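Local atomic coordinates of Tp0751 (Treponema pallidum, PDB entry 5JK2), a protein that mediates adhesion to extracellular matrix components and interactions with host cells, through a non-canonical lipocalin fold. Residues F90-A95 with V102-R107. The protein carries 1 engineered substitution. Numbering follows the deposited sequence.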
loop_
_atom_site.group_PDB
_atom_site.type_symbol
_atom_site.label_atom_id
_atom_site.label_comp_id
_atom_site.label_asym_id
_atom_site.label_seq_id
_atom_site.Cartn_x
_atom_site.Cartn_y
_atom_site.Cartn_z
ATOM N N PHE A 90 7.427 7.930 -2.253
ATOM C CA PHE A 90 7.872 7.271 -3.473
ATOM C C PHE A 90 6.783 7.346 -4.533
ATOM O O PHE A 90 5.673 6.857 -4.335
ATOM C CB PHE A 90 8.244 5.807 -3.208
ATOM C CG PHE A 90 9.509 5.630 -2.423
ATOM C CD1 PHE A 90 9.570 5.978 -1.083
ATOM C CD2 PHE A 90 10.633 5.098 -3.020
ATOM C CE1 PHE A 90 10.737 5.809 -0.363
ATOM C CE2 PHE A 90 11.797 4.927 -2.309
ATOM C CZ PHE A 90 11.851 5.282 -0.979
ATOM N N LEU A 91 7.112 7.962 -5.662
ATOM C CA LEU A 91 6.177 8.081 -6.769
ATOM C C LEU A 91 5.991 6.731 -7.441
ATOM O O LEU A 91 6.961 6.015 -7.678
ATOM C CB LEU A 91 6.672 9.105 -7.789
ATOM C CG LEU A 91 7.069 10.478 -7.253
ATOM C CD1 LEU A 91 8.417 10.883 -7.819
ATOM C CD2 LEU A 91 6.012 11.513 -7.596
ATOM N N VAL A 92 4.746 6.395 -7.760
ATOM C CA VAL A 92 4.441 5.116 -8.390
ATOM C C VAL A 92 4.776 5.145 -9.876
ATOM O O VAL A 92 4.122 5.835 -10.659
ATOM C CB VAL A 92 2.959 4.737 -8.224
ATOM C CG1 VAL A 92 2.702 3.342 -8.783
ATOM C CG2 VAL A 92 2.551 4.802 -6.758
ATOM N N ASP A 93 5.797 4.387 -10.258
ATOM C CA ASP A 93 6.189 4.280 -11.655
ATOM C C ASP A 93 5.318 3.248 -12.368
ATOM O O ASP A 93 5.093 3.341 -13.575
ATOM C CB ASP A 93 7.668 3.907 -11.764
ATOM C CG ASP A 93 8.588 5.107 -11.621
ATOM O OD1 ASP A 93 8.285 6.165 -12.208
ATOM O OD2 ASP A 93 9.617 4.986 -10.926
ATOM N N SER A 94 4.832 2.269 -11.611
ATOM C CA SER A 94 3.900 1.273 -12.135
ATOM C C SER A 94 3.118 0.606 -11.003
ATOM O O SER A 94 3.537 0.628 -9.846
ATOM C CB SER A 94 4.639 0.211 -12.960
ATOM O OG SER A 94 5.395 -0.661 -12.138
ATOM N N ALA A 95 1.978 0.017 -11.351
ATOM C CA ALA A 95 1.130 -0.662 -10.378
ATOM C C ALA A 95 0.213 -1.662 -11.077
ATOM O O ALA A 95 -0.528 -1.299 -11.992
ATOM C CB ALA A 95 0.314 0.348 -9.594
ATOM N N VAL A 102 -1.829 -6.230 -5.156
ATOM C CA VAL A 102 -1.342 -5.077 -5.904
ATOM C C VAL A 102 0.173 -5.021 -5.769
ATOM O O VAL A 102 0.702 -5.017 -4.658
ATOM C CB VAL A 102 -1.950 -3.757 -5.402
ATOM C CG1 VAL A 102 -1.580 -2.613 -6.336
ATOM C CG2 VAL A 102 -3.460 -3.877 -5.288
ATOM N N SER A 103 0.867 -4.982 -6.901
ATOM C CA SER A 103 2.324 -4.948 -6.913
ATOM C C SER A 103 2.828 -3.615 -7.447
ATOM O O SER A 103 2.636 -3.290 -8.619
ATOM C CB SER A 103 2.879 -6.099 -7.752
ATOM O OG SER A 103 2.727 -7.335 -7.075
ATOM N N PHE A 104 3.482 -2.853 -6.577
ATOM C CA PHE A 104 3.944 -1.513 -6.912
ATOM C C PHE A 104 5.419 -1.462 -7.278
ATOM O O PHE A 104 6.230 -2.218 -6.745
ATOM C CB PHE A 104 3.708 -0.567 -5.739
ATOM C CG PHE A 104 2.267 -0.266 -5.481
ATOM C CD1 PHE A 104 1.648 0.797 -6.115
ATOM C CD2 PHE A 104 1.534 -1.033 -4.594
ATOM C CE1 PHE A 104 0.322 1.085 -5.876
ATOM C CE2 PHE A 104 0.208 -0.750 -4.350
ATOM C CZ PHE A 104 -0.400 0.310 -4.992
ATOM N N LEU A 105 5.753 -0.555 -8.193
ATOM C CA LEU A 105 7.136 -0.156 -8.429
ATOM C C LEU A 105 7.203 1.344 -8.206
ATOM O O LEU A 105 6.735 2.124 -9.035
ATOM C CB LEU A 105 7.609 -0.526 -9.842
ATOM C CG LEU A 105 9.098 -0.354 -10.189
ATOM C CD1 LEU A 105 9.465 1.102 -10.459
ATOM C CD2 LEU A 105 10.004 -0.932 -9.103
ATOM N N THR A 106 7.776 1.738 -7.074
ATOM C CA THR A 106 7.793 3.134 -6.665
ATOM C C THR A 106 9.213 3.688 -6.692
ATOM O O THR A 106 10.173 2.926 -6.721
ATOM C CB THR A 106 7.208 3.304 -5.258
ATOM O OG1 THR A 106 8.173 2.895 -4.282
ATOM C CG2 THR A 106 5.947 2.472 -5.093
ATOM N N ARG A 107 9.337 5.012 -6.672
ATOM C CA ARG A 107 10.632 5.666 -6.808
ATOM C C ARG A 107 10.733 6.903 -5.928
ATOM O O ARG A 107 9.858 7.770 -5.954
ATOM C CB ARG A 107 10.866 6.036 -8.271
ATOM C CG ARG A 107 12.001 7.020 -8.517
ATOM C CD ARG A 107 12.194 7.262 -10.007
ATOM N NE ARG A 107 10.919 7.385 -10.714
ATOM C CZ ARG A 107 10.193 8.500 -10.779
ATOM N NH1 ARG A 107 9.048 8.504 -11.447
ATOM N NH2 ARG A 107 10.604 9.608 -10.177
#
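A classic beta bulge interrupts the hairpin of strands 86-98 and 101-108 in the lipocalin-like barrel of Tp0751, where Asp-93 and Ser-94 both face Leu-105. The carbonyl oxygen of Leu-105 takes two bonds: Asp-93 N, at 2.7 Å, approaches close to the line of the C=O bond, whereas Ser-94 N reaches it in the carbonyl plane, on a lone pair. Leu-105 N bonds back to Ser-94 O. Before the bulge, Leu-91 and Arg-107 form an antiparallel hydrogen-bonded pair, N to O in both directions. The chain turns a corner at Asp-93, and the register shifts by one residue between Val-92 and Ser-94.

Val-92, Ala-95, Phe-104 and Thr-106 share one face of the sheet. Val-92 CG1, anti to its own N (chi1 -175°), meets Phe-104 CD1 at 3.8 Å, lying at the ring edge and in its plane; Ala-95 CB comes obliquely to the same CD1. Ile-79 of strand 78-83 and Leu-50 of a loop also pack on Phe-104. Thr-106 OG1 lies 3.1 Å from Phe-90 CB, but its hydrogen bond goes to Arg-116 O on strand 115-122.

Leu-91, Ser-94, Leu-105 and Arg-107 point to the other face. Leu-105 CD1 touches Asp-93 CB at 3.6 Å, and Leu-91 CD1 comes obliquely to the guanidinium at Arg-107 NH2. A bend at chi3 (41°) brings that guanidinium side-on to the carboxylate of Asp-93, their planes 33° apart. This paired salt bridge ties the bulge to the neighbouring strand: Arg-107 NE meets the syn lone pair of Asp-93 OD2 at 2.7 Å, and Arg-107 NH1 approaches Asp-93 OD1 on its syn side at 2.6 Å.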